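Local atomic coordinates of putative lipase/esterase (Lactobacillus plantarum WCFS1, PDB entry 3BXP), a protein that is a putative lipase or carboxylesterase of the alpha/beta-hydrolase clan and probably hydrolyses carboxylic ester bonds. Residues 21-26 against 60-65; 30-35 against 103-108; 81-86 against 120-125; 156-161 against 181-186. All coordinates share one frame; numbering follows the deposited sequence. Where two conformers were deposited one is given.

Overall arrangement
Contacts 3 and 4 are buried. Contact 1 is partly buried, contact 2 at the surface. Contacts 1 and 2 lie on one side of the chain's centre, contacts 3 and 4 on the other. Contact 1 uses the end of strand 16-23, and contact 2 the loop that follows it up to strand 35-41. Contacts 3 and 4 touch where His121 reaches Trp181 O. The chemistry differs with place. Contact 1 is apolar packing of helix 54-63 on a sheet strand. Contact 2 is a short parallel backbone pairing with waters and a bound diol. Contact 3 joins the loop leading into helix 85-99 to helix 118-129 by a buried tyrosine-histidine bond. Contact 4 ties two loops by backbone and carboxylate bonds.

Contact 1. Residues 21-26 against 60-65; sequences YWLDQI and RMMAAG
Met62 and Tyr21 form a Met-aromatic contact where helix 54-63 lies against strand 16-23. Met62 is modelled as selenomethionine, with selenium, SE, in place of sulfur. SE lies 5.3 Å from the centroid of the Tyr21 ring. It sits obliquely, 50° off the ring normal. The closer touch is at the root of the tyrosine, with Tyr21 CB 3.6 Å from Met62 SE. The ring itself then leads away from the helix, toward Thr68 and Val70 of the next strand. The Met62 chain runs extended as far as SE and then bends (chi3 75°). This bend lays the methyl against the strand backbone. Met62 CE comes 3.3 Å from Tyr21 O and 4.1 Å from Leu23 CB.

This is helix-on-sheet packing of the alpha/beta-hydrolase kind. Helix 54-63 links the adjacent parallel strands 35-41 and 67-72 in a beta-alpha-beta crossover. Strand 16-23 runs antiparallel beside 67-72, and the helix also covers it.

Leu23 makes the second part of the contact. It points at the helix end, and its CD2 lies 3.7 Å from Gly65 CA. Gly65 follows the helix with positive phi. A CB at these backbone angles would press on the carbonyl O of Ala64. Gly65 N donates to Met62 O, three residues back, at 2.8 Å. Trp22 points away from the helix; its NE1 bonds Glu5, and its ring stacks on His104.

Contact 2. Residues 30-35 against 103-108; sequences ETAVDY and AHHVDC. With PGR (R-1,2-propanediol), chain L.
Tyr35 and Val106 pair in a parallel beta bridge, their CA atoms 5.1 Å apart. Two backbone bonds flank Val106. Tyr35 N donates to His105 O at 3.1 Å. Asp107 N donates to Tyr35 O at 2.8 Å, and this bond is nearly straight (177°).

Ala32 CB sits over one face of the His105 ring, 3.5 Å from its centroid, as a CH-pi contact. Asp34 crosses His105 at about a right angle, with Asp34 OD1 3.2 Å from His105 CB. One water, in the plane of the imidazole, joins Asp34 OD1 to His105 ND1. A second water bridges Asp34 O and Asp107 OD2. Were His105 an alanine, the Ala32 methyl would probably lose the ring face it rests on, and the first water one of its partners. Asp34 OD2 and Val106 O both lie within bonding range of O1 of a propanediol, probably from the crystallisation liquor. The one proton on O1 could go to either acceptor.

Asp107 also forms a salt bridge with Arg110. The pairing joins the start of strand 35-41 to the short strand 106-107, just after helix 101-104. Leu23 and Trp22 of strand 16-23 pack on Tyr35 and Val106 respectively.

Contact 3. Residues 81-86 against 120-125; sequences SVYPWA and GHVVAT
Tyr83 and Val122 bury the most surface here, and His121 supplies the polar partner. The Tyr83 ring reaches across to helix 118-129 and ends at the first turns of that helix. Tyr83 OH and His121 ND1 share a short hydrogen bond of 2.6 Å. Either atom could be the donor. The bond is made at the edge of both rings. Their planes stand 58° apart, and neither ring lies over the face of the other. Tyr83 CG is anti to the carbonyl carbon (chi1 -64°), which directs the ring at the helix. Val82 CG1, from the same segment, lies over the centre of one face of the Tyr83 ring. A phenylalanine in place of Tyr83 would probably leave His121 ND1 without this buried partner and the imidazole less firmly fixed in rotation.

In an alpha/beta hydrolase the helix after the nucleophile elbow packs on the sheet. Helix 118-129 is consistent with that place: a GxSxG sequence, Gly115, Ser117 and Gly119, runs into its start and resembles a nucleophile elbow.

Val122 fills the space beside the phenol. Its CG2 is 3.6 Å from Tyr83 OH and 4.0 Å from Ala86 CB. Ala86 stands in the first turn of helix 85-99, so the valine touches both the loop and the helix.

His121 is held on several sides. Thr125 OG1 lies over one face of its ring, 3.4 Å above the plane. The same hydroxyl donates to His121 O at 2.8 Å. At the far end of the ring, His121 NE2 bonds Trp181 O.

Contact 4. Residues 156-161 against 181-186; sequences PVIDLT and WAAQRL
Asp159 and Gln184 join two loops, and the aspartate is the side chain to follow. Its CB lies 3.7 Å from Gln184 OE1. With CG anti to the backbone N (chi1 -178°), the carboxylate passes alongside the Ala182 methyl, with Asp159 CG 3.8 Å from Ala182 CB. At the tip the two oxygens divide the work. OD2 accepts from Gln184 NE2 at 3.0 Å. This donor stands 37° out of the carboxylate plane, while OD2 lies in the plane of the amide. OD2 also takes a water and a salt bridge from Lys212, so its negative charge is probably well balanced. OD1 turns back to its own loop. It accepts from Thr161 OG1 at 2.6 Å and from Thr161 N at 2.9 Å, both on the same face of the carboxylate.

The backbones are bridged on both sides of Asp159. Ala183 N donates to Ile158 O at 2.9 Å, and Leu160 N to Trp181 O at 2.9 Å. Leu160 CD1 meets Trp181 CD1 at 4.0 Å, the side chains crossing at about a right angle. Residues 156-161 follow strand 150-154 of the alpha/beta-hydrolase sheet, and the bond from Thr161 N to Asp159 OD1 makes this bend an Asx turn.

Contact 1. Residues 21-26 against 60-65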
loop_
_atom_site.group_PDB
_atom_site.type_symbol
_atom_site.label_atom_id
_atom_site.label_comp_id
_atom_site.label_asym_id
_atom_site.label_seq_id
_atom_site.Cartn_x
_atom_site.Cartn_y
_atom_site.Cartn_z
ATOM N N TYR B 21 5.064 -29.459 -3.227
ATOM C CA TYR B 21 4.311 -29.590 -4.475
ATOM C C TYR B 21 5.250 -29.236 -5.617
ATOM O O TYR B 21 5.543 -28.060 -5.864
ATOM C CB TYR B 21 3.138 -28.642 -4.454
ATOM C CG TYR B 21 2.195 -28.849 -3.304
ATOM C CD1 TYR B 21 1.174 -29.791 -3.376
ATOM C CD2 TYR B 21 2.334 -28.116 -2.150
ATOM C CE1 TYR B 21 0.299 -29.957 -2.319
ATOM C CE2 TYR B 21 1.442 -28.282 -1.081
ATOM C CZ TYR B 21 0.433 -29.202 -1.197
ATOM O OH TYR B 21 -0.432 -29.349 -0.143
ATOM N N TRP B 22 5.736 -30.293 -6.267
ATOM C CA TRP B 22 6.731 -30.183 -7.310
ATOM C C TRP B 22 6.057 -30.068 -8.639
ATOM O O TRP B 22 5.379 -30.983 -9.088
ATOM C CB TRP B 22 7.687 -31.387 -7.287
ATOM C CG TRP B 22 8.374 -31.654 -6.042
ATOM C CD1 TRP B 22 8.279 -32.801 -5.271
ATOM C CD2 TRP B 22 9.325 -30.800 -5.351
ATOM N NE1 TRP B 22 9.095 -32.701 -4.178
ATOM C CE2 TRP B 22 9.727 -31.485 -4.180
ATOM C CE3 TRP B 22 9.851 -29.531 -5.601
ATOM C CZ2 TRP B 22 10.657 -30.949 -3.282
ATOM C CZ3 TRP B 22 10.744 -28.984 -4.688
ATOM C CH2 TRP B 22 11.167 -29.710 -3.562
ATOM N N LEU B 23 6.231 -28.922 -9.267
ATOM C CA LEU B 23 5.703 -28.741 -10.636
ATOM C C LEU B 23 6.426 -29.638 -11.630
ATOM O O LEU B 23 7.648 -29.679 -11.652
ATOM C CB LEU B 23 5.817 -27.259 -11.032
ATOM C CG LEU B 23 5.080 -26.767 -12.270
ATOM C CD1 LEU B 23 3.609 -27.061 -12.170
ATOM C CD2 LEU B 23 5.348 -25.258 -12.419
ATOM N N ASP B 24 5.665 -30.358 -12.454
ATOM C CA ASP B 24 6.242 -31.127 -13.557
ATOM C C ASP B 24 6.898 -30.248 -14.623
ATOM O O ASP B 24 6.480 -29.069 -14.897
ATOM C CB ASP B 24 5.194 -31.981 -14.297
ATOM C CG ASP B 24 4.644 -33.122 -13.458
ATOM O OD1 ASP B 24 5.273 -33.484 -12.458
ATOM O OD2 ASP B 24 3.593 -33.675 -13.847
ATOM N N GLN B 25 7.914 -30.840 -15.238
ATOM C CA GLN B 25 8.495 -30.324 -16.491
ATOM C C GLN B 25 7.507 -30.541 -17.623
ATOM O O GLN B 25 6.669 -31.434 -17.534
ATOM C CB GLN B 25 9.818 -31.035 -16.768
ATOM C CG GLN B 25 10.911 -30.699 -15.760
ATOM C CD GLN B 25 11.296 -29.264 -15.816
ATOM O OE1 GLN B 25 11.629 -28.740 -16.904
ATOM N NE2 GLN B 25 11.261 -28.584 -14.673
ATOM N N ILE B 26 7.664 -29.721 -18.658
ATOM C CA ILE B 26 6.866 -29.792 -19.879
ATOM C C ILE B 26 7.086 -31.115 -20.595
ATOM O O ILE B 26 6.225 -31.594 -21.351
ATOM C CB ILE B 26 7.211 -28.611 -20.809
ATOM C CG1 ILE B 26 6.561 -27.326 -20.300
ATOM C CG2 ILE B 26 6.733 -28.875 -22.223
ATOM C CD1 ILE B 26 5.066 -27.438 -20.057
ATOM N N ARG B 60 -2.790 -21.055 -7.036
ATOM C CA ARG B 60 -2.648 -19.882 -7.919
ATOM C C ARG B 60 -1.169 -19.648 -8.254
ATOM O O ARG B 60 -0.808 -19.404 -9.406
ATOM C CB ARG B 60 -3.259 -18.645 -7.249
ATOM C CG ARG B 60 -3.208 -17.340 -8.054
ATOM C CD ARG B 60 -3.873 -17.477 -9.397
ATOM N NE ARG B 60 -3.584 -16.405 -10.363
ATOM C CZ ARG B 60 -2.667 -16.481 -11.325
ATOM N NH1 ARG B 60 -1.871 -17.534 -11.413
ATOM N NH2 ARG B 60 -2.520 -15.484 -12.200
HETATM N N MSE B 61 -0.318 -19.757 -7.244
HETATM C CA MSE B 61 1.118 -19.445 -7.425
HETATM C C MSE B 61 1.728 -20.478 -8.351
HETATM O O MSE B 61 2.457 -20.133 -9.280
HETATM C CB MSE B 61 1.867 -19.386 -6.098
HETATM C CG MSE B 61 1.600 -18.092 -5.316
HETATM SE SE MSE B 61 1.380 -16.328 -6.150
HETATM C CE MSE B 61 -0.427 -16.486 -6.836
HETATM N N MSE B 62 1.363 -21.738 -8.157
HETATM C CA MSE B 62 1.860 -22.795 -9.033
HETATM C C MSE B 62 1.446 -22.598 -10.469
HETATM O O MSE B 62 2.255 -22.844 -11.368
HETATM C CB MSE B 62 1.453 -24.155 -8.545
HETATM C CG MSE B 62 2.124 -24.393 -7.220
HETATM SE SE MSE B 62 1.876 -26.120 -6.676
HETATM C CE MSE B 62 3.153 -26.966 -7.894
ATOM N N ALA B 63 0.199 -22.161 -10.687
ATOM C CA ALA B 63 -0.289 -21.975 -12.052
ATOM C C ALA B 63 0.550 -20.933 -12.765
ATOM O O ALA B 63 0.572 -20.878 -14.014
ATOM C CB ALA B 63 -1.794 -21.580 -12.065
ATOM N N ALA B 64 1.262 -20.108 -11.998
ATOM C CA ALA B 64 2.172 -19.127 -12.587
ATOM C C ALA B 64 3.536 -19.699 -13.000
ATOM O O ALA B 64 4.355 -19.015 -13.630
ATOM C CB ALA B 64 2.391 -17.920 -11.636
ATOM N N GLY B 65 3.784 -20.955 -12.657
ATOM C CA GLY B 65 5.071 -21.620 -12.963
ATOM C C GLY B 65 6.092 -21.649 -11.838
ATOM O O GLY B 65 7.273 -21.333 -12.025
#

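Contact 2. Residues 30-35 against 103-108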
loop_
_atom_site.group_PDB
_atom_site.type_symbol
_atom_site.label_atom_id
_atom_site.label_comp_id
_atom_site.label_asym_id
_atom_site.label_seq_id
_atom_site.Cartn_x
_atom_site.Cartn_y
_atom_site.Cartn_z
ATOM N N GLU B 30 13.313 -33.235 -22.012
ATOM C CA GLU B 30 13.860 -31.926 -22.345
ATOM C C GLU B 30 14.889 -31.580 -21.288
ATOM O O GLU B 30 14.854 -32.092 -20.202
ATOM C CB GLU B 30 12.765 -30.861 -22.379
ATOM C CG GLU B 30 11.842 -31.009 -23.538
ATOM C CD GLU B 30 12.370 -30.340 -24.738
ATOM O OE1 GLU B 30 12.570 -29.104 -24.662
ATOM O OE2 GLU B 30 12.537 -31.015 -25.755
ATOM N N THR B 31 15.816 -30.712 -21.638
ATOM C CA THR B 31 16.681 -30.084 -20.635
ATOM C C THR B 31 15.732 -29.406 -19.662
ATOM O O THR B 31 14.743 -28.766 -20.052
ATOM C CB THR B 31 17.658 -29.057 -21.315
ATOM O OG1 THR B 31 18.655 -29.772 -22.046
ATOM C CG2 THR B 31 18.353 -28.171 -20.273
ATOM N N ALA B 32 16.046 -29.525 -18.377
ATOM C CA ALA B 32 15.147 -29.044 -17.347
ATOM C C ALA B 32 15.097 -27.523 -17.332
ATOM O O ALA B 32 16.083 -26.843 -17.658
ATOM C CB ALA B 32 15.544 -29.568 -15.980
ATOM N N VAL B 33 13.916 -27.018 -17.043
ATOM C CA VAL B 33 13.740 -25.594 -16.720
ATOM C C VAL B 33 13.557 -25.511 -15.225
ATOM O O VAL B 33 12.671 -26.143 -14.652
ATOM C CB VAL B 33 12.566 -24.962 -17.433
ATOM C CG1 VAL B 33 12.340 -23.554 -16.905
ATOM C CG2 VAL B 33 12.789 -24.995 -18.921
ATOM N N ASP B 34 14.489 -24.840 -14.565
ATOM C CA ASP B 34 14.462 -24.744 -13.123
ATOM C C ASP B 34 13.478 -23.669 -12.721
ATOM O O ASP B 34 13.589 -22.519 -13.163
ATOM C CB ASP B 34 15.866 -24.493 -12.535
ATOM C CG ASP B 34 16.775 -25.681 -12.684
ATOM O OD1 ASP B 34 16.328 -26.851 -12.640
ATOM O OD2 ASP B 34 17.976 -25.435 -12.821
ATOM N N TYR B 35 12.458 -24.073 -11.987
ATOM C CA TYR B 35 11.369 -23.174 -11.580
ATOM C C TYR B 35 11.696 -22.519 -10.260
ATOM O O TYR B 35 12.308 -23.138 -9.365
ATOM C CB TYR B 35 10.028 -23.909 -11.376
ATOM C CG TYR B 35 9.478 -24.631 -12.572
ATOM C CD1 TYR B 35 9.253 -23.985 -13.765
ATOM C CD2 TYR B 35 9.145 -25.968 -12.467
ATOM C CE1 TYR B 35 8.736 -24.701 -14.868
ATOM C CE2 TYR B 35 8.617 -26.663 -13.520
ATOM C CZ TYR B 35 8.412 -26.049 -14.702
ATOM O OH TYR B 35 7.856 -26.830 -15.718
ATOM N N ALA B 103 16.836 -32.922 -8.346
ATOM C CA ALA B 103 15.780 -33.951 -8.448
ATOM C C ALA B 103 14.481 -33.380 -8.974
ATOM O O ALA B 103 13.763 -34.057 -9.717
ATOM C CB ALA B 103 15.518 -34.621 -7.066
ATOM N N HIS B 104 14.156 -32.152 -8.593
ATOM C CA HIS B 104 12.849 -31.567 -9.001
ATOM C C HIS B 104 12.953 -30.266 -9.755
ATOM O O HIS B 104 11.943 -29.641 -10.039
ATOM C CB HIS B 104 11.942 -31.386 -7.799
ATOM C CG HIS B 104 11.586 -32.674 -7.169
ATOM N ND1 HIS B 104 10.774 -33.584 -7.817
ATOM C CD2 HIS B 104 12.004 -33.271 -6.027
ATOM C CE1 HIS B 104 10.681 -34.675 -7.077
ATOM N NE2 HIS B 104 11.419 -34.514 -5.992
ATOM N N HIS B 105 14.194 -29.858 -10.014
ATOM C CA HIS B 105 14.520 -28.727 -10.912
ATOM C C HIS B 105 14.045 -27.436 -10.309
ATOM O O HIS B 105 13.083 -26.852 -10.724
ATOM C CB HIS B 105 13.905 -28.981 -12.278
ATOM C CG HIS B 105 14.156 -30.367 -12.792
ATOM N ND1 HIS B 105 15.421 -30.885 -12.984
ATOM C CD2 HIS B 105 13.288 -31.351 -13.130
ATOM C CE1 HIS B 105 15.317 -32.126 -13.434
ATOM N NE2 HIS B 105 14.029 -32.430 -13.534
ATOM N N VAL B 106 14.735 -27.035 -9.247
ATOM C CA VAL B 106 14.398 -25.867 -8.487
ATOM C C VAL B 106 15.459 -24.781 -8.689
ATOM O O VAL B 106 16.658 -25.041 -8.575
ATOM C CB VAL B 106 14.376 -26.170 -6.989
ATOM C CG1 VAL B 106 13.883 -24.910 -6.193
ATOM C CG2 VAL B 106 13.557 -27.468 -6.665
ATOM N N ASP B 107 15.020 -23.570 -9.027
ATOM C CA ASP B 107 15.967 -22.458 -9.175
ATOM C C ASP B 107 16.199 -21.896 -7.784
ATOM O O ASP B 107 15.353 -21.187 -7.223
ATOM C CB ASP B 107 15.422 -21.351 -10.088
ATOM C CG ASP B 107 16.414 -20.236 -10.359
ATOM O OD1 ASP B 107 17.473 -20.109 -9.671
ATOM O OD2 ASP B 107 16.122 -19.476 -11.336
ATOM N N CYS B 108 17.341 -22.229 -7.222
ATOM C CA CYS B 108 17.639 -21.785 -5.862
ATOM C C CYS B 108 18.107 -20.354 -5.744
ATOM O O CYS B 108 18.376 -19.878 -4.640
ATOM C CB CYS B 108 18.680 -22.710 -5.215
ATOM S SG CYS B 108 17.972 -24.366 -4.959
HETATM C C1 PGR L . 19.609 -25.875 -9.450
HETATM C C2 PGR L . 20.404 -27.083 -9.904
HETATM C C3 PGR L . 20.736 -26.934 -11.385
HETATM O O1 PGR L . 18.440 -25.995 -10.224
HETATM O O2 PGR L . 21.527 -27.142 -9.035
HETATM O O HOH W 1 17.621 -29.292 -12.498
HETATM O O HOH W 2 13.683 -19.920 -12.542
#

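Contact 3. Residues 81-86 against 120-125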
loop_
_atom_site.group_PDB
_atom_site.type_symbol
_atom_site.label_atom_id
_atom_site.label_comp_id
_atom_site.label_asym_id
_atom_site.label_seq_id
_atom_site.Cartn_x
_atom_site.Cartn_y
_atom_site.Cartn_z
ATOM N N SER B 81 7.246 -22.929 23.061
ATOM C CA SER B 81 7.395 -21.648 22.383
ATOM C C SER B 81 7.703 -21.882 20.917
ATOM O O SER B 81 8.139 -22.953 20.494
ATOM C CB SER B 81 8.470 -20.798 23.017
ATOM O OG SER B 81 8.232 -20.644 24.409
ATOM N N VAL B 82 7.471 -20.825 20.165
ATOM C CA VAL B 82 7.622 -20.859 18.728
ATOM C C VAL B 82 9.078 -20.658 18.347
ATOM O O VAL B 82 9.551 -21.227 17.396
ATOM C CB VAL B 82 6.751 -19.732 18.064
ATOM C CG1 VAL B 82 7.046 -19.594 16.570
ATOM C CG2 VAL B 82 5.281 -19.996 18.324
ATOM N N TYR B 83 9.770 -19.794 19.060
ATOM C CA TYR B 83 11.114 -19.453 18.702
ATOM C C TYR B 83 12.063 -19.978 19.792
ATOM O O TYR B 83 11.609 -20.161 20.917
ATOM C CB TYR B 83 11.214 -17.913 18.573
ATOM C CG TYR B 83 10.386 -17.291 17.459
ATOM C CD1 TYR B 83 10.760 -17.456 16.136
ATOM C CD2 TYR B 83 9.221 -16.554 17.702
ATOM C CE1 TYR B 83 10.052 -16.902 15.071
ATOM C CE2 TYR B 83 8.465 -16.012 16.628
ATOM C CZ TYR B 83 8.891 -16.184 15.332
ATOM O OH TYR B 83 8.182 -15.663 14.308
ATOM N N PRO B 84 13.361 -20.194 19.465
ATOM C CA PRO B 84 13.884 -19.848 18.143
ATOM C C PRO B 84 13.559 -20.879 17.085
ATOM O O PRO B 84 13.926 -20.753 15.921
ATOM C CB PRO B 84 15.384 -19.796 18.378
ATOM C CG PRO B 84 15.611 -20.841 19.379
ATOM C CD PRO B 84 14.411 -20.783 20.322
ATOM N N TRP B 85 12.814 -21.884 17.485
ATOM C CA TRP B 85 12.646 -23.087 16.647
ATOM C C TRP B 85 12.120 -22.834 15.240
ATOM O O TRP B 85 12.642 -23.427 14.294
ATOM C CB TRP B 85 11.781 -24.149 17.334
ATOM C CG TRP B 85 12.024 -24.168 18.829
ATOM C CD1 TRP B 85 11.134 -23.800 19.806
ATOM C CD2 TRP B 85 13.244 -24.478 19.504
ATOM N NE1 TRP B 85 11.731 -23.850 21.029
ATOM C CE2 TRP B 85 13.015 -24.295 20.870
ATOM C CE3 TRP B 85 14.508 -24.920 19.078
ATOM C CZ2 TRP B 85 14.003 -24.504 21.828
ATOM C CZ3 TRP B 85 15.488 -25.156 20.035
ATOM C CH2 TRP B 85 15.223 -24.970 21.391
ATOM N N ALA B 86 11.097 -21.995 15.089
ATOM C CA ALA B 86 10.510 -21.769 13.765
ATOM C C ALA B 86 11.532 -21.230 12.760
ATOM O O ALA B 86 11.449 -21.573 11.595
ATOM C CB ALA B 86 9.274 -20.835 13.836
ATOM N N GLY B 120 3.426 -14.881 8.798
ATOM C CA GLY B 120 3.996 -13.619 8.369
ATOM C C GLY B 120 5.021 -13.182 9.409
ATOM O O GLY B 120 6.042 -12.595 9.047
ATOM N N HIS B 121 4.769 -13.486 10.682
ATOM C CA HIS B 121 5.755 -13.122 11.721
ATOM C C HIS B 121 7.010 -13.933 11.520
ATOM O O HIS B 121 8.112 -13.415 11.522
ATOM C CB HIS B 121 5.223 -13.308 13.090
ATOM C CG HIS B 121 6.069 -12.684 14.139
ATOM N ND1 HIS B 121 7.051 -13.380 14.830
ATOM C CD2 HIS B 121 6.136 -11.409 14.579
ATOM C CE1 HIS B 121 7.618 -12.568 15.706
ATOM N NE2 HIS B 121 7.080 -11.367 15.574
ATOM N N VAL B 122 6.846 -15.217 11.304
ATOM C CA VAL B 122 8.011 -16.087 11.073
ATOM C C VAL B 122 8.872 -15.605 9.885
ATOM O O VAL B 122 10.111 -15.449 10.006
ATOM C CB VAL B 122 7.580 -17.601 10.878
ATOM C CG1 VAL B 122 8.793 -18.449 10.471
ATOM C CG2 VAL B 122 6.895 -18.171 12.128
ATOM N N VAL B 123 8.215 -15.395 8.733
ATOM C CA VAL B 123 8.884 -14.900 7.510
ATOM C C VAL B 123 9.565 -13.529 7.690
ATOM O O VAL B 123 10.714 -13.299 7.274
ATOM C CB VAL B 123 7.904 -14.948 6.291
ATOM C CG1 VAL B 123 8.534 -14.309 5.054
ATOM C CG2 VAL B 123 7.519 -16.405 6.015
ATOM N N ALA B 124 8.837 -12.585 8.277
ATOM C CA ALA B 124 9.350 -11.228 8.455
ATOM C C ALA B 124 10.536 -11.262 9.393
ATOM O O ALA B 124 11.585 -10.634 9.176
ATOM C CB ALA B 124 8.217 -10.288 8.960
ATOM N N THR B 125 10.425 -12.074 10.426
ATOM C CA THR B 125 11.539 -12.192 11.378
ATOM C C THR B 125 12.751 -12.854 10.675
ATOM O O THR B 125 13.906 -12.431 10.865
ATOM C CB THR B 125 11.101 -13.002 12.595
ATOM O OG1 THR B 125 10.010 -12.307 13.247
ATOM C CG2 THR B 125 12.266 -13.203 13.621
#

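Contact 4. Residues 156-161 against 181-186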
loop_
_atom_site.group_PDB
_atom_site.type_symbol
_atom_site.label_atom_id
_atom_site.label_comp_id
_atom_site.label_asym_id
_atom_site.label_seq_id
_atom_site.Cartn_x
_atom_site.Cartn_y
_atom_site.Cartn_z
ATOM N N PRO B 156 0.311 -9.844 7.781
ATOM C CA PRO B 156 1.237 -10.489 8.691
ATOM C C PRO B 156 1.154 -9.968 10.097
ATOM O O PRO B 156 0.931 -8.786 10.294
ATOM C CB PRO B 156 2.570 -10.050 8.164
ATOM C CG PRO B 156 2.306 -8.694 7.601
ATOM C CD PRO B 156 1.014 -8.867 6.913
ATOM N N VAL B 157 1.317 -10.864 11.054
ATOM C CA VAL B 157 1.701 -10.445 12.405
ATOM C C VAL B 157 3.153 -10.014 12.342
ATOM O O VAL B 157 4.010 -10.740 11.800
ATOM C CB VAL B 157 1.486 -11.554 13.433
ATOM C CG1 VAL B 157 2.066 -11.166 14.808
ATOM C CG2 VAL B 157 -0.018 -11.980 13.518
ATOM N N ILE B 158 3.468 -8.846 12.903
ATOM C CA ILE B 158 4.795 -8.281 12.776
ATOM C C ILE B 158 5.367 -7.938 14.139
ATOM O O ILE B 158 6.571 -8.139 14.401
ATOM C CB ILE B 158 4.753 -6.986 11.919
ATOM C CG1 ILE B 158 4.438 -7.353 10.446
ATOM C CG2 ILE B 158 6.026 -6.133 12.050
ATOM C CD1 ILE B 158 5.540 -8.303 9.730
ATOM N N ASP B 159 4.523 -7.369 14.984
ATOM C CA ASP B 159 4.962 -6.897 16.328
ATOM C C ASP B 159 4.043 -7.454 17.395
ATOM O O ASP B 159 2.829 -7.147 17.437
ATOM C CB ASP B 159 5.069 -5.376 16.311
ATOM C CG ASP B 159 5.553 -4.775 17.625
ATOM O OD1 ASP B 159 5.538 -5.444 18.677
ATOM O OD2 ASP B 159 5.909 -3.558 17.593
ATOM N N LEU B 160 4.612 -8.341 18.220
ATOM C CA LEU B 160 3.855 -9.095 19.214
ATOM C C LEU B 160 3.391 -8.242 20.379
ATOM O O LEU B 160 2.738 -8.748 21.288
ATOM C CB LEU B 160 4.653 -10.323 19.728
ATOM C CG LEU B 160 5.060 -11.345 18.668
ATOM C CD1 LEU B 160 5.773 -12.540 19.332
ATOM C CD2 LEU B 160 3.853 -11.824 17.886
ATOM N N THR B 161 3.710 -6.945 20.317
ATOM C CA THR B 161 3.217 -5.980 21.284
ATOM C C THR B 161 2.116 -5.098 20.705
ATOM O O THR B 161 1.556 -4.277 21.404
ATOM C CB THR B 161 4.315 -5.049 21.807
ATOM O OG1 THR B 161 4.696 -4.122 20.774
ATOM C CG2 THR B 161 5.563 -5.834 22.339
ATOM N N TRP B 181 10.391 -10.054 19.233
ATOM C CA TRP B 181 8.993 -9.580 19.328
ATOM C C TRP B 181 8.539 -8.754 18.139
ATOM O O TRP B 181 7.420 -8.939 17.633
ATOM C CB TRP B 181 8.764 -8.820 20.633
ATOM C CG TRP B 181 8.687 -9.723 21.773
ATOM C CD1 TRP B 181 8.603 -11.086 21.751
ATOM C CD2 TRP B 181 8.699 -9.342 23.160
ATOM N NE1 TRP B 181 8.563 -11.583 23.055
ATOM C CE2 TRP B 181 8.610 -10.523 23.924
ATOM C CE3 TRP B 181 8.780 -8.108 23.822
ATOM C CZ2 TRP B 181 8.596 -10.507 25.315
ATOM C CZ3 TRP B 181 8.770 -8.097 25.203
ATOM C CH2 TRP B 181 8.676 -9.288 25.932
ATOM N N ALA B 182 9.396 -7.826 17.743
ATOM C CA ALA B 182 9.100 -6.794 16.750
ATOM C C ALA B 182 9.973 -6.952 15.530
ATOM O O ALA B 182 11.123 -6.492 15.488
ATOM C CB ALA B 182 9.263 -5.409 17.366
ATOM N N ALA B 183 9.428 -7.616 14.510
ATOM C CA ALA B 183 10.173 -7.941 13.317
ATOM C C ALA B 183 10.657 -6.706 12.562
ATOM O O ALA B 183 11.645 -6.730 11.888
ATOM C CB ALA B 183 9.347 -8.825 12.370
ATOM N N GLN B 184 9.934 -5.607 12.651
ATOM C CA GLN B 184 10.346 -4.416 11.923
ATOM C C GLN B 184 11.667 -3.873 12.492
ATOM O O GLN B 184 12.424 -3.164 11.820
ATOM C CB GLN B 184 9.244 -3.366 11.970
ATOM C CG GLN B 184 9.030 -2.601 13.267
ATOM C CD GLN B 184 8.240 -3.332 14.367
ATOM O OE1 GLN B 184 8.048 -4.558 14.292
ATOM N NE2 GLN B 184 7.753 -2.579 15.373
ATOM N N ARG B 185 11.917 -4.179 13.758
ATOM C CA ARG B 185 13.118 -3.698 14.419
ATOM C C ARG B 185 14.375 -4.442 13.959
ATOM O O ARG B 185 15.511 -4.029 14.274
ATOM C CB ARG B 185 13.010 -3.753 15.935
ATOM C CG ARG B 185 11.982 -2.803 16.511
ATOM C CD ARG B 185 12.010 -2.878 18.040
ATOM N NE ARG B 185 11.053 -1.971 18.669
ATOM C CZ ARG B 185 11.192 -0.654 18.670
ATOM N NH1 ARG B 185 12.234 -0.117 18.049
ATOM N NH2 ARG B 185 10.294 0.122 19.267
ATOM N N LEU B 186 14.187 -5.506 13.198
ATOM C CA LEU B 186 15.297 -6.319 12.697
ATOM C C LEU B 186 15.593 -6.036 11.218
ATOM O O LEU B 186 16.454 -6.681 10.596
ATOM C CB LEU B 186 15.007 -7.811 12.892
ATOM C CG LEU B 186 14.645 -8.267 14.324
ATOM C CD1 LEU B 186 14.330 -9.758 14.430
ATOM C CD2 LEU B 186 15.742 -7.921 15.272
HETATM O O HOH W 3 7.839 -2.811 19.735
#